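Local atomic coordinates of DSBA-like thioredoxin domain-containing protein (Pseudomonas aeruginosa PAO1, PDB entry 5HFI), a protein that probably acts as a cytosolic disulfide reductase of the DsbA-like thioredoxin family and binds glutathione. Residues W19-S24 against H123-R128; Q120-H123 against R129-E132; F180-L185 against L191-T196. All blocks are in the same frame, centred on the assembly; numbering follows the deposited sequence.

Interaction 1: W19-S24 against H123-R128. With GSH (glutathione), chain B.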
ATOM      1  N   TRP A  19      -7.008   5.869   1.564  1.00 12.65           N
ATOM      2  CA  TRP A  19      -6.596   6.735   0.468  1.00 15.34           C
ATOM      3  C   TRP A  19      -5.448   6.128  -0.328  1.00 13.02           C
ATOM      4  O   TRP A  19      -5.315   6.408  -1.523  1.00 11.77           O
ATOM      5  CB  TRP A  19      -6.229   8.118   1.000  1.00 12.90           C
ATOM      6  CG  TRP A  19      -7.441   8.938   1.282  1.00 19.39           C
ATOM      7  CD1 TRP A  19      -7.915   9.312   2.505  1.00 23.94           C
ATOM      8  CD2 TRP A  19      -8.357   9.463   0.316  1.00 25.42           C
ATOM      9  NE1 TRP A  19      -9.065  10.051   2.358  1.00 31.88           N
ATOM     10  CE2 TRP A  19      -9.357  10.158   1.023  1.00 32.89           C
ATOM     11  CE3 TRP A  19      -8.424   9.419  -1.081  1.00 24.26           C
ATOM     12  CZ2 TRP A  19     -10.412  10.803   0.382  1.00 33.72           C
ATOM     13  CZ3 TRP A  19      -9.474  10.060  -1.716  1.00 26.60           C
ATOM     14  CH2 TRP A  19     -10.453  10.743  -0.984  1.00 30.20           C
ATOM     15  N   CYS A  20      -4.616   5.296   0.303  1.00  9.65           N
ATOM     16  CA  CYS A  20      -3.614   4.562  -0.464  1.00  9.93           C
ATOM     17  C   CYS A  20      -4.277   3.593  -1.431  1.00 10.04           C
ATOM     18  O   CYS A  20      -3.840   3.456  -2.579  1.00  9.62           O
ATOM     19  CB  CYS A  20      -2.660   3.823   0.471  1.00 10.01           C
ATOM     20  SG  CYS A  20      -1.514   4.923   1.324  1.00 14.32           S
ATOM     21  N   TYR A  21      -5.345   2.925  -0.989  1.00  8.20           N
ATOM     22  CA  TYR A  21      -6.119   2.084  -1.894  1.00  9.94           C
ATOM     23  C   TYR A  21      -6.744   2.918  -3.005  1.00 11.13           C
ATOM     24  O   TYR A  21      -6.791   2.489  -4.164  1.00  8.93           O
ATOM     25  CB  TYR A  21      -7.188   1.326  -1.108  1.00 11.96           C
ATOM     26  CG  TYR A  21      -8.084   0.450  -1.954  1.00 13.60           C
ATOM     27  CD1 TYR A  21      -7.553  -0.545  -2.766  1.00  9.07           C
ATOM     28  CD2 TYR A  21      -9.464   0.603  -1.922  1.00  9.96           C
ATOM     29  CE1 TYR A  21      -8.373  -1.353  -3.533  1.00  9.80           C
ATOM     30  CE2 TYR A  21     -10.291  -0.201  -2.684  1.00 13.09           C
ATOM     31  CZ  TYR A  21      -9.739  -1.177  -3.489  1.00 12.79           C
ATOM     32  OH  TYR A  21     -10.563  -1.979  -4.247  1.00 12.69           O
ATOM     33  N   GLY A  22      -7.215   4.123  -2.674  1.00 10.80           N
ATOM     34  CA  GLY A  22      -7.702   5.023  -3.703  1.00 11.89           C
ATOM     35  C   GLY A  22      -6.631   5.406  -4.705  1.00 12.10           C
ATOM     36  O   GLY A  22      -6.935   5.695  -5.864  1.00 15.18           O
ATOM     37  N   ALA A  23      -5.368   5.397  -4.283  1.00 11.38           N
ATOM     38  CA  ALA A  23      -4.249   5.715  -5.158  1.00 10.30           C
ATOM     39  C   ALA A  23      -3.629   4.485  -5.808  1.00  9.99           C
ATOM     40  O   ALA A  23      -2.629   4.617  -6.517  1.00 10.22           O
ATOM     41  CB  ALA A  23      -3.170   6.475  -4.381  1.00 10.91           C
ATOM     42  N   SER A  24      -4.181   3.292  -5.582  1.00 11.89           N
ATOM     43  CA  SER A  24      -3.625   2.100  -6.211  0.55 11.37           C
ATOM     44  C   SER A  24      -3.530   2.222  -7.732  1.00 11.82           C
ATOM     45  O   SER A  24      -2.521   1.762  -8.292  1.00 13.56           O
ATOM     46  CB  SER A  24      -4.448   0.869  -5.812  0.55  9.36           C
ATOM     47  OG  SER A  24      -3.795  -0.331  -6.207  0.55 14.60           O
ATOM     48  N   HIS A 123      -8.290  -7.114   1.324  1.00  7.66           N
ATOM     49  CA  HIS A 123      -8.903  -6.388   2.424  1.00  8.23           C
ATOM     50  C   HIS A 123     -10.210  -5.674   2.012  1.00 13.23           C
ATOM     51  O   HIS A 123     -11.242  -6.014   2.518  1.00 10.84           O
ATOM     52  CB  HIS A 123      -7.917  -5.374   2.948  1.00  8.34           C
ATOM     53  CG  HIS A 123      -8.389  -4.556   4.108  1.00 12.64           C
ATOM     54  ND1 HIS A 123      -8.383  -5.024   5.397  1.00 16.25           N
ATOM     55  CD2 HIS A 123      -8.778  -3.271   4.183  1.00 10.63           C
ATOM     56  CE1 HIS A 123      -8.780  -4.073   6.205  1.00 12.50           C
ATOM     57  NE2 HIS A 123      -9.039  -3.003   5.493  1.00 17.00           N
ATOM     58  N   TYR A 124     -10.135  -4.788   1.002  1.00 11.45           N
ATOM     59  CA  TYR A 124     -11.266  -3.921   0.684  1.00  9.79           C
ATOM     60  C   TYR A 124     -12.318  -4.599  -0.185  1.00 10.22           C
ATOM     61  O   TYR A 124     -13.495  -4.227  -0.126  1.00 11.68           O
ATOM     62  CB  TYR A 124     -10.762  -2.653  -0.006  1.00 10.29           C
ATOM     63  CG  TYR A 124      -9.958  -1.756   0.901  1.00 10.57           C
ATOM     64  CD1 TYR A 124     -10.585  -1.007   1.890  1.00 11.76           C
ATOM     65  CD2 TYR A 124      -8.575  -1.668   0.778  1.00 15.13           C
ATOM     66  CE1 TYR A 124      -9.861  -0.188   2.723  1.00 15.08           C
ATOM     67  CE2 TYR A 124      -7.840  -0.852   1.611  1.00 16.06           C
ATOM     68  CZ  TYR A 124      -8.492  -0.114   2.580  1.00 16.49           C
ATOM     69  OH  TYR A 124      -7.784   0.707   3.422  1.00 16.35           O
ATOM     70  N   VAL A 125     -11.930  -5.570  -1.001  1.00 12.01           N
ATOM     71  CA  VAL A 125     -12.866  -6.271  -1.871  1.00 10.54           C
ATOM     72  C   VAL A 125     -13.310  -7.593  -1.262  1.00 16.80           C
ATOM     73  O   VAL A 125     -14.504  -7.882  -1.190  1.00 16.83           O
ATOM     74  CB  VAL A 125     -12.242  -6.477  -3.269  1.00 14.39           C
ATOM     75  CG1 VAL A 125     -13.148  -7.338  -4.132  1.00 15.11           C
ATOM     76  CG2 VAL A 125     -11.981  -5.134  -3.928  1.00 13.68           C
ATOM     77  N   GLU A 126     -12.359  -8.399  -0.801  1.00 10.74           N
ATOM     78  CA  GLU A 126     -12.649  -9.749  -0.335  1.00 11.76           C
ATOM     79  C   GLU A 126     -12.921  -9.832   1.161  1.00 12.12           C
ATOM     80  O   GLU A 126     -13.413 -10.866   1.625  1.00 17.99           O
ATOM     81  CB  GLU A 126     -11.486 -10.682  -0.692  1.00 11.33           C
ATOM     82  CG  GLU A 126     -11.341 -10.929  -2.184  1.00 22.40           C
ATOM     83  CD  GLU A 126      -9.964 -11.457  -2.564  1.00 31.92           C
ATOM     84  OE1 GLU A 126      -9.426 -11.012  -3.602  1.00 41.71           O
ATOM     85  OE2 GLU A 126      -9.425 -12.308  -1.822  1.00 38.80           O
ATOM     86  N   GLY A 127     -12.619  -8.784   1.922  1.00 13.19           N
ATOM     87  CA  GLY A 127     -12.848  -8.819   3.354  1.00 13.90           C
ATOM     88  C   GLY A 127     -11.986  -9.816   4.094  1.00 15.98           C
ATOM     89  O   GLY A 127     -12.410 -10.347   5.127  1.00 14.93           O
ATOM     90  N   ARG A 128     -10.788 -10.096   3.588  1.00 12.55           N
ATOM     91  CA  ARG A 128      -9.878 -11.014   4.251  1.00 15.71           C
ATOM     92  C   ARG A 128      -9.155 -10.318   5.401  1.00 13.27           C
ATOM     93  O   ARG A 128      -9.093  -9.088   5.480  1.00 12.93           O
ATOM     94  CB  ARG A 128      -8.855 -11.571   3.260  1.00 12.87           C
ATOM     95  CG  ARG A 128      -9.455 -12.117   1.980  1.00 14.90           C
ATOM     96  CD  ARG A 128     -10.367 -13.293   2.259  1.00 26.81           C
ATOM     97  NE  ARG A 128      -9.717 -14.304   3.088  1.00 34.50           N
ATOM     98  CZ  ARG A 128      -8.871 -15.221   2.626  1.00 32.94           C
ATOM     99  NH1 ARG A 128      -8.565 -15.255   1.336  1.00 31.50           N
ATOM    100  NH2 ARG A 128      -8.331 -16.103   3.456  1.00 26.23           N
TER
HETATM  101  N1  GSH B 301      -5.073  12.009   0.555  1.00 32.11           N
HETATM  102  CA1 GSH B 301      -6.278  12.362   1.285  1.00 34.30           C
HETATM  103  C1  GSH B 301      -6.795  13.717   0.809  1.00 43.77           C
HETATM  104  O11 GSH B 301      -7.232  14.551   1.646  1.00 46.49           O
HETATM  105  O12 GSH B 301      -6.783  14.002  -0.419  1.00 48.65           O
HETATM  106  CB1 GSH B 301      -5.963  12.429   2.777  1.00 29.61           C
HETATM  107  CG1 GSH B 301      -4.904  11.381   3.101  1.00 33.43           C
HETATM  108  CD1 GSH B 301      -5.084  10.870   4.528  1.00 32.10           C
HETATM  109  OE1 GSH B 301      -5.739  11.483   5.304  1.00 34.75           O
HETATM  110  N2  GSH B 301      -4.453   9.626   4.927  1.00 26.75           N
HETATM  111  CA2 GSH B 301      -4.610   9.133   6.282  1.00 25.77           C
HETATM  112  C2  GSH B 301      -3.514   9.763   7.140  1.00 27.11           C
HETATM  113  O2  GSH B 301      -2.371   9.547   6.897  1.00 21.67           O
HETATM  114  CB2 GSH B 301      -4.479   7.608   6.305  1.00 28.35           C
HETATM  115  SG2 GSH B 301      -5.461   6.835   4.981  1.00 33.81           S
HETATM  116  N3  GSH B 301      -3.865  10.636   8.245  1.00 35.66           N
HETATM  117  CA3 GSH B 301      -2.825  11.244   9.056  1.00 39.97           C
HETATM  118  C3  GSH B 301      -2.074  10.164   9.831  1.00 44.37           C
HETATM  119  O31 GSH B 301      -0.815  10.155   9.838  1.00 49.23           O
HETATM  120  O32 GSH B 301      -2.715   9.283  10.461  1.00 46.51           O

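Interaction 2: Q120-H123 against R129-E132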
ATOM      1  N   GLN A 120      -4.441  -5.099  -0.792  1.00  6.91           N
ATOM      2  CA  GLN A 120      -5.540  -4.145  -0.684  1.00  9.09           C
ATOM      3  C   GLN A 120      -6.830  -4.729  -1.240  1.00  7.49           C
ATOM      4  O   GLN A 120      -7.909  -4.499  -0.684  1.00  9.34           O
ATOM      5  CB  GLN A 120      -5.181  -2.844  -1.400  1.00  7.94           C
ATOM      6  CG  GLN A 120      -4.046  -2.075  -0.740  1.00 16.56           C
ATOM      7  CD  GLN A 120      -3.419  -1.056  -1.669  1.00 18.09           C
ATOM      8  OE1 GLN A 120      -3.265  -1.302  -2.866  1.00 12.76           O
ATOM      9  NE2 GLN A 120      -3.043   0.093  -1.121  1.00 10.09           N
ATOM     10  N   ARG A 121      -6.741  -5.494  -2.331  1.00 11.09           N
ATOM     11  CA  ARG A 121      -7.923  -6.181  -2.841  1.00  8.65           C
ATOM     12  C   ARG A 121      -8.442  -7.205  -1.837  1.00  8.42           C
ATOM     13  O   ARG A 121      -9.655  -7.313  -1.622  1.00  9.42           O
ATOM     14  CB  ARG A 121      -7.613  -6.849  -4.182  1.00  8.80           C
ATOM     15  CG  ARG A 121      -7.403  -5.877  -5.335  1.00 25.30           C
ATOM     16  CD  ARG A 121      -7.231  -6.619  -6.655  1.00 26.52           C
ATOM     17  NE  ARG A 121      -7.467  -5.753  -7.806  1.00 34.00           N
ATOM     18  CZ  ARG A 121      -6.506  -5.242  -8.569  1.00 44.14           C
ATOM     19  NH1 ARG A 121      -5.233  -5.512  -8.308  1.00 43.78           N
ATOM     20  NH2 ARG A 121      -6.817  -4.461  -9.597  1.00 45.04           N
ATOM     21  N   ALA A 122      -7.540  -7.964  -1.208  1.00  7.87           N
ATOM     22  CA  ALA A 122      -7.973  -8.951  -0.221  1.00 10.92           C
ATOM     23  C   ALA A 122      -8.708  -8.286   0.936  1.00 10.90           C
ATOM     24  O   ALA A 122      -9.668  -8.846   1.477  1.00 10.23           O
ATOM     25  CB  ALA A 122      -6.771  -9.745   0.288  1.00  9.45           C
ATOM     26  N   HIS A 123      -8.290  -7.114   1.324  1.00  7.66           N
ATOM     27  CA  HIS A 123      -8.903  -6.388   2.424  1.00  8.23           C
ATOM     28  C   HIS A 123     -10.210  -5.674   2.012  1.00 13.23           C
ATOM     29  O   HIS A 123     -11.242  -6.014   2.518  1.00 10.84           O
ATOM     30  CB  HIS A 123      -7.917  -5.374   2.948  1.00  8.34           C
ATOM     31  CG  HIS A 123      -8.389  -4.556   4.108  1.00 12.64           C
ATOM     32  ND1 HIS A 123      -8.383  -5.024   5.397  1.00 16.25           N
ATOM     33  CD2 HIS A 123      -8.778  -3.271   4.183  1.00 10.63           C
ATOM     34  CE1 HIS A 123      -8.780  -4.073   6.205  1.00 12.50           C
ATOM     35  NE2 HIS A 123      -9.039  -3.003   5.493  1.00 17.00           N
ATOM     36  N   ARG A 129      -8.592 -11.129   6.296  1.00 12.93           N
ATOM     37  CA  ARG A 129      -7.868 -10.628   7.465  1.00 14.29           C
ATOM     38  C   ARG A 129      -6.387 -10.572   7.106  1.00 13.08           C
ATOM     39  O   ARG A 129      -5.632 -11.516   7.337  1.00 13.50           O
ATOM     40  CB  ARG A 129      -8.145 -11.501   8.685  1.00 14.57           C
ATOM     41  CG  ARG A 129      -9.625 -11.568   9.026  1.00 21.58           C
ATOM     42  CD  ARG A 129      -9.858 -11.806  10.500  1.00 36.20           C
ATOM     43  NE  ARG A 129      -9.817 -13.226  10.793  1.00 43.91           N
ATOM     44  CZ  ARG A 129     -10.280 -13.753  11.917  1.00 52.42           C
ATOM     45  NH1 ARG A 129     -10.827 -12.966  12.838  1.00 56.91           N
ATOM     46  NH2 ARG A 129     -10.207 -15.063  12.119  1.00 52.76           N
ATOM     47  N   ILE A 130      -5.965  -9.435   6.539  1.00 12.77           N
ATOM     48  CA  ILE A 130      -4.596  -9.302   6.039  1.00  8.70           C
ATOM     49  C   ILE A 130      -3.570  -9.155   7.148  1.00 11.48           C
ATOM     50  O   ILE A 130      -2.367  -9.110   6.863  1.00 13.07           O
ATOM     51  CB  ILE A 130      -4.473  -8.110   5.067  1.00 13.72           C
ATOM     52  CG1 ILE A 130      -4.785  -6.798   5.780  1.00 16.25           C
ATOM     53  CG2 ILE A 130      -5.406  -8.299   3.879  1.00 16.43           C
ATOM     54  CD1 ILE A 130      -4.558  -5.572   4.921  1.00 18.89           C
ATOM     55  N   ALA A 131      -3.997  -9.080   8.406  1.00 10.86           N
ATOM     56  CA  ALA A 131      -3.051  -9.099   9.509  1.00 11.92           C
ATOM     57  C   ALA A 131      -2.653 -10.509   9.915  1.00 17.08           C
ATOM     58  O   ALA A 131      -1.782 -10.667  10.777  1.00 16.64           O
ATOM     59  CB  ALA A 131      -3.632  -8.368  10.722  1.00 18.56           C
ATOM     60  N   GLU A 132      -3.259 -11.531   9.322  1.00 12.44           N
ATOM     61  CA  GLU A 132      -3.001 -12.905   9.724  1.00 12.42           C
ATOM     62  C   GLU A 132      -2.049 -13.582   8.749  1.00 11.09           C
ATOM     63  O   GLU A 132      -2.182 -13.448   7.528  1.00 10.85           O
ATOM     64  CB  GLU A 132      -4.302 -13.700   9.843  1.00 15.06           C
ATOM     65  CG  GLU A 132      -5.160 -13.267  11.024  1.00 30.41           C
ATOM     66  CD  GLU A 132      -6.427 -14.087  11.163  1.00 46.78           C
ATOM     67  OE1 GLU A 132      -6.844 -14.708  10.161  1.00 45.38           O
ATOM     68  OE2 GLU A 132      -7.002 -14.112  12.275  1.00 54.10           O
TER
HETATM   69  O   HOH W   1      -7.917  -7.418   7.101  1.00 13.35           O

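Interaction 3: F180-L185 against L191-T196. With GSH (glutathione), chain B.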
ATOM      1  N   PHE A 180      -0.324   9.450   4.478  1.00 14.24           N
ATOM      2  CA  PHE A 180      -0.334   8.657   3.256  1.00 14.50           C
ATOM      3  C   PHE A 180      -1.639   8.872   2.498  1.00 14.24           C
ATOM      4  O   PHE A 180      -2.674   9.109   3.115  1.00 15.06           O
ATOM      5  CB  PHE A 180      -0.165   7.175   3.584  1.00 16.02           C
ATOM      6  CG  PHE A 180       0.653   6.917   4.809  1.00 20.06           C
ATOM      7  CD1 PHE A 180       0.039   6.710   6.031  1.00 19.72           C
ATOM      8  CD2 PHE A 180       2.034   6.878   4.743  1.00 20.57           C
ATOM      9  CE1 PHE A 180       0.783   6.477   7.163  1.00 20.59           C
ATOM     10  CE2 PHE A 180       2.786   6.640   5.877  1.00 18.76           C
ATOM     11  CZ  PHE A 180       2.158   6.442   7.087  1.00 18.71           C
ATOM     12  N   PRO A 181      -1.604   8.772   1.163  1.00 14.50           N
ATOM     13  CA  PRO A 181      -0.457   8.516   0.287  1.00 12.75           C
ATOM     14  C   PRO A 181       0.442   9.735   0.139  1.00 15.01           C
ATOM     15  O   PRO A 181      -0.055  10.856   0.201  1.00 17.84           O
ATOM     16  CB  PRO A 181      -1.106   8.186  -1.058  1.00 14.76           C
ATOM     17  CG  PRO A 181      -2.436   8.828  -1.001  1.00 13.49           C
ATOM     18  CD  PRO A 181      -2.871   8.771   0.421  1.00 14.17           C
ATOM     19  N   THR A 182       1.740   9.518  -0.059  1.00 11.85           N
ATOM     20  CA  THR A 182       2.667  10.595  -0.391  1.00 14.22           C
ATOM     21  C   THR A 182       3.608  10.105  -1.479  1.00 14.93           C
ATOM     22  O   THR A 182       4.252   9.064  -1.319  1.00 10.82           O
ATOM     23  CB  THR A 182       3.459  11.061   0.836  1.00 14.47           C
ATOM     24  OG1 THR A 182       2.567  11.631   1.805  1.00 16.94           O
ATOM     25  CG2 THR A 182       4.496  12.104   0.440  1.00 16.99           C
ATOM     26  N   PHE A 183       3.671  10.844  -2.583  1.00 10.78           N
ATOM     27  CA  PHE A 183       4.580  10.558  -3.685  1.00 14.03           C
ATOM     28  C   PHE A 183       5.643  11.645  -3.763  1.00 14.18           C
ATOM     29  O   PHE A 183       5.331  12.837  -3.676  1.00 15.64           O
ATOM     30  CB  PHE A 183       3.837  10.486  -5.023  1.00 11.84           C
ATOM     31  CG  PHE A 183       3.038   9.229  -5.219  1.00 11.65           C
ATOM     32  CD1 PHE A 183       3.652   8.064  -5.645  1.00 14.59           C
ATOM     33  CD2 PHE A 183       1.669   9.220  -5.009  1.00 17.17           C
ATOM     34  CE1 PHE A 183       2.918   6.905  -5.844  1.00 19.13           C
ATOM     35  CE2 PHE A 183       0.928   8.063  -5.207  1.00 14.13           C
ATOM     36  CZ  PHE A 183       1.555   6.907  -5.623  1.00 15.04           C
ATOM     37  N   ALA A 184       6.895  11.233  -3.942  1.00 12.38           N
ATOM     38  CA  ALA A 184       7.995  12.179  -4.072  1.00 14.66           C
ATOM     39  C   ALA A 184       8.905  11.730  -5.204  1.00 18.43           C
ATOM     40  O   ALA A 184       9.273  10.555  -5.278  1.00 18.01           O
ATOM     41  CB  ALA A 184       8.786  12.303  -2.765  1.00 14.52           C
ATOM     42  N   LEU A 185       9.259  12.666  -6.078  1.00 15.01           N
ATOM     43  CA  LEU A 185      10.097  12.391  -7.236  1.00 16.46           C
ATOM     44  C   LEU A 185      11.531  12.802  -6.930  1.00 23.76           C
ATOM     45  O   LEU A 185      11.774  13.925  -6.477  1.00 20.44           O
ATOM     46  CB  LEU A 185       9.573  13.144  -8.462  1.00 23.46           C
ATOM     47  CG  LEU A 185       9.827  12.572  -9.856  1.00 29.45           C
ATOM     48  CD1 LEU A 185       9.375  11.123  -9.939  1.00 24.96           C
ATOM     49  CD2 LEU A 185       9.109  13.416 -10.899  1.00 29.61           C
ATOM     50  N   LEU A 191      14.764  15.992  -4.171  1.00 26.03           N
ATOM     51  CA  LEU A 191      13.466  15.395  -3.878  1.00 19.80           C
ATOM     52  C   LEU A 191      12.363  16.440  -3.982  1.00 18.74           C
ATOM     53  O   LEU A 191      12.495  17.541  -3.440  1.00 21.96           O
ATOM     54  CB  LEU A 191      13.456  14.766  -2.483  1.00 24.70           C
ATOM     55  CG  LEU A 191      13.695  13.257  -2.407  1.00 30.78           C
ATOM     56  CD1 LEU A 191      14.113  12.855  -1.006  1.00 35.62           C
ATOM     57  CD2 LEU A 191      12.453  12.499  -2.821  1.00 32.01           C
ATOM     58  N   GLN A 192      11.272  16.086  -4.664  1.00 18.19           N
ATOM     59  CA  GLN A 192      10.125  16.969  -4.848  1.00 18.87           C
ATOM     60  C   GLN A 192       8.850  16.190  -4.565  1.00 20.22           C
ATOM     61  O   GLN A 192       8.584  15.174  -5.215  1.00 16.29           O
ATOM     62  CB  GLN A 192      10.100  17.544  -6.267  1.00 21.26           C
ATOM     63  CG  GLN A 192       8.852  18.339  -6.596  1.00 22.33           C
ATOM     64  CD  GLN A 192       8.869  18.885  -8.015  1.00 35.92           C
ATOM     65  OE1 GLN A 192       9.928  19.013  -8.629  1.00 44.93           O
ATOM     66  NE2 GLN A 192       7.693  19.212  -8.541  1.00 42.39           N
ATOM     67  N   VAL A 193       8.061  16.664  -3.606  1.00 16.54           N
ATOM     68  CA  VAL A 193       6.808  15.999  -3.262  1.00 15.19           C
ATOM     69  C   VAL A 193       5.738  16.413  -4.265  1.00 16.32           C
ATOM     70  O   VAL A 193       5.613  17.596  -4.604  1.00 18.24           O
ATOM     71  CB  VAL A 193       6.398  16.330  -1.819  1.00 15.19           C
ATOM     72  CG1 VAL A 193       4.951  15.944  -1.564  1.00 14.11           C
ATOM     73  CG2 VAL A 193       7.322  15.615  -0.840  1.00 16.33           C
ATOM     74  N   LEU A 194       4.977  15.439  -4.758  1.00 15.51           N
ATOM     75  CA  LEU A 194       4.007  15.668  -5.820  1.00 20.95           C
ATOM     76  C   LEU A 194       2.608  15.901  -5.262  1.00 16.76           C
ATOM     77  O   LEU A 194       2.294  15.544  -4.123  1.00 18.62           O
ATOM     78  CB  LEU A 194       3.988  14.490  -6.800  1.00 19.16           C
ATOM     79  CG  LEU A 194       5.354  14.046  -7.334  1.00 16.56           C
ATOM     80  CD1 LEU A 194       5.209  12.907  -8.328  1.00 16.63           C
ATOM     81  CD2 LEU A 194       6.081  15.208  -7.978  1.00 20.10           C
ATOM     82  N   ASP A 195       1.761  16.506  -6.100  1.00 18.56           N
ATOM     83  CA  ASP A 195       0.378  16.821  -5.738  1.00 19.15           C
ATOM     84  C   ASP A 195      -0.487  15.602  -6.049  1.00 18.25           C
ATOM     85  O   ASP A 195      -1.143  15.505  -7.087  1.00 19.51           O
ATOM     86  CB  ASP A 195      -0.094  18.065  -6.482  1.00 22.01           C
ATOM     87  CG  ASP A 195      -1.486  18.514  -6.064  1.00 27.85           C
ATOM     88  OD1 ASP A 195      -1.985  19.505  -6.638  1.00 33.41           O
ATOM     89  OD2 ASP A 195      -2.084  17.887  -5.164  1.00 29.07           O
ATOM     90  N   THR A 196      -0.492  14.656  -5.106  1.00 17.22           N
ATOM     91  CA  THR A 196      -1.213  13.404  -5.315  1.00 19.66           C
ATOM     92  C   THR A 196      -2.718  13.630  -5.396  1.00 19.97           C
ATOM     93  O   THR A 196      -3.399  12.998  -6.211  1.00 17.40           O
ATOM     94  CB  THR A 196      -0.879  12.415  -4.199  1.00 22.23           C
ATOM     95  OG1 THR A 196       0.533  12.177  -4.179  1.00 22.37           O
ATOM     96  CG2 THR A 196      -1.607  11.090  -4.419  1.00 23.36           C
TER
HETATM   97  N1  GSH B 301      -5.073  12.009   0.555  1.00 32.11           N
HETATM   98  CA1 GSH B 301      -6.278  12.362   1.285  1.00 34.30           C
HETATM   99  C1  GSH B 301      -6.795  13.717   0.809  1.00 43.77           C
HETATM  100  O11 GSH B 301      -7.232  14.551   1.646  1.00 46.49           O
HETATM  101  O12 GSH B 301      -6.783  14.002  -0.419  1.00 48.65           O
HETATM  102  CB1 GSH B 301      -5.963  12.429   2.777  1.00 29.61           C
HETATM  103  CG1 GSH B 301      -4.904  11.381   3.101  1.00 33.43           C
HETATM  104  CD1 GSH B 301      -5.084  10.870   4.528  1.00 32.10           C
HETATM  105  OE1 GSH B 301      -5.739  11.483   5.304  1.00 34.75           O
HETATM  106  N2  GSH B 301      -4.453   9.626   4.927  1.00 26.75           N
HETATM  107  CA2 GSH B 301      -4.610   9.133   6.282  1.00 25.77           C
HETATM  108  C2  GSH B 301      -3.514   9.763   7.140  1.00 27.11           C
HETATM  109  O2  GSH B 301      -2.371   9.547   6.897  1.00 21.67           O
HETATM  110  CB2 GSH B 301      -4.479   7.608   6.305  1.00 28.35           C
HETATM  111  SG2 GSH B 301      -5.461   6.835   4.981  1.00 33.81           S
HETATM  112  N3  GSH B 301      -3.865  10.636   8.245  1.00 35.66           N
HETATM  113  CA3 GSH B 301      -2.825  11.244   9.056  1.00 39.97           C
HETATM  114  C3  GSH B 301      -2.074  10.164   9.831  1.00 44.37           C
HETATM  115  O31 GSH B 301      -0.815  10.155   9.838  1.00 49.23           O
HETATM  116  O32 GSH B 301      -2.715   9.283  10.461  1.00 46.51           O
HETATM  117  O   HOH W   2       2.282  13.397  -2.400  1.00 13.80           O

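Interaction 1: W19-S24 against H123-R128
Tyr21 and Tyr124 make a buried aromatic contact, an offset stack that ties helix 18-22, which carries Cys20 and starts right after Cys17, to the C-terminal part of helix 112-124. The ring centroids lie 4.5 Å apart with the planes 13° from parallel. The side chains run past each other in opposite directions, leaving each ring covered near its rim: Tyr124 CD2 lies over Tyr21 CG at 3.5 Å, and Tyr124 CB sits over the same face as a CH-pi donor. A chi1 of 178°, with CG opposite the backbone N, swings the Tyr21 ring out from the helix and lays it flat on Tyr124. His123 CD2 sits over the centre of Tyr124's other face. Tyrosine suits the place because its flat ring fills the buried interface while its hydroxyl finds a hydrogen-bond partner: Tyr21 OH bonds to Pro76 O, and passes Val125 CG2 at 3.5 Å. Phe77 meets both tyrosine rings. Nearby, Trp19 offers a ring face to glutathione, whose CA1 is 3.6 Å from Trp19 CG. A CxxC pair at a helix start (Cys17, Cys20), packed against a probably inserted helix, is typical of DsbA-like thioredoxin folds.

Interaction 2: Q120-H123 against R129-E132
Ile130 lays its side chain across that of His123 at about a right angle, its CD1 methyl 3.9 Å from His123 CB and equally near His123 ND1. The methyl meets the imidazole obliquely. Both branches of the isoleucine are used: CG2 turns to the helix backbone side, 4.0 Å from His123 CB and 4.1 Å from Ala122 CB, where a small methyl lets the loop come close. The torsion that places both branches there has Ile130 CG1 between its own backbone N and carbonyl carbon (chi1 63°), while His123, with CG anti to the backbone N, carries its ring out past the end of the isoleucine. A water joins the same two residues by a polar route. It accepts from Ile130 N at 2.9 Å and lies in the imidazole plane, at the ring edge, 3.0 Å from His123 ND1. Histidine can thus offer hydrocarbon to the methyls and a polar nitrogen to the water. The contact folds the end of helix 112-124 against the connection to helix 133-142, within the helical insertion expected of a DsbA-like thioredoxin fold. Residues 129-132 form a type I beta turn, closed by Glu132 N bonding to Arg129 O, and Glu132 takes the N-cap position of the next helix. The carboxylate of Glu132 rests over one face of the Arg129 guanidinium, OE2 3.3 Å from NE, a position above the plane that leaves an electrostatic attraction without a directed hydrogen bond. Arg129 NH1 turns instead to Asp88 and Ser90.

Interaction 3: F180-L185 against L191-T196
Three main-chain hydrogen bonds join the strands of this antiparallel hairpin. Leu194 N gives a nearly straight bond (177°) to Phe183 O at 2.8 Å, while Leu185 and Gln192 pair in both directions, Leu185 N to Gln192 O at 2.7 Å and Gln192 N to Leu185 O at 2.9 Å. Beyond Leu194 the chains part, and a water takes over: it accepts from Phe183 N, donates to Leu194 O and bonds to Thr196 OG1. That hydroxyl lies in the plane of the Phe183 ring, at its edge, 3.3 Å from CD2. On one face of the sheet the small Ala184 CB leaves room for Leu191 CD2 at 3.7 Å and for Val193. On the other, Leu194 reaches Phe183 CB with CD1 and Leu185 CB with CD2, and helix 203-215 packs over it. At the far end, where a cis peptide links Phe180 to Pro181, Phe180 pairs with the cysteinyl residue of glutathione: Phe180 N donates to GSH O2 at 3.2 Å, and GSH N2 donates to Phe180 O at 2.6 Å. Since main-chain atoms make this grip, as in the cis-proline loops of thioredoxin relatives, Phe180's hydrogen bonds read peptide backbone, not side-chain identity.

Overall arrangement
Interactions 1 and 2 are neighbours, with centres about 9 Å apart, sharing His123 and helix 112-124; Gln120 CB of interaction 2 packs 3.6 Å from Tyr21 CD1 of interaction 1. Interaction 3 lies about 20 Å from interaction 1 between centres, yet its loop end reaches the same site: Cys20 SG is 3.5 Å from Phe180 CB, and Trp19 CB is 3.5 Å from Pro181 CD. Glutathione lies where these two meet, touching both. Interaction 2 stands farther back, its nearest atoms about 8 Å from interaction 3, with the His123 side chain about 9 Å from that of Cys17.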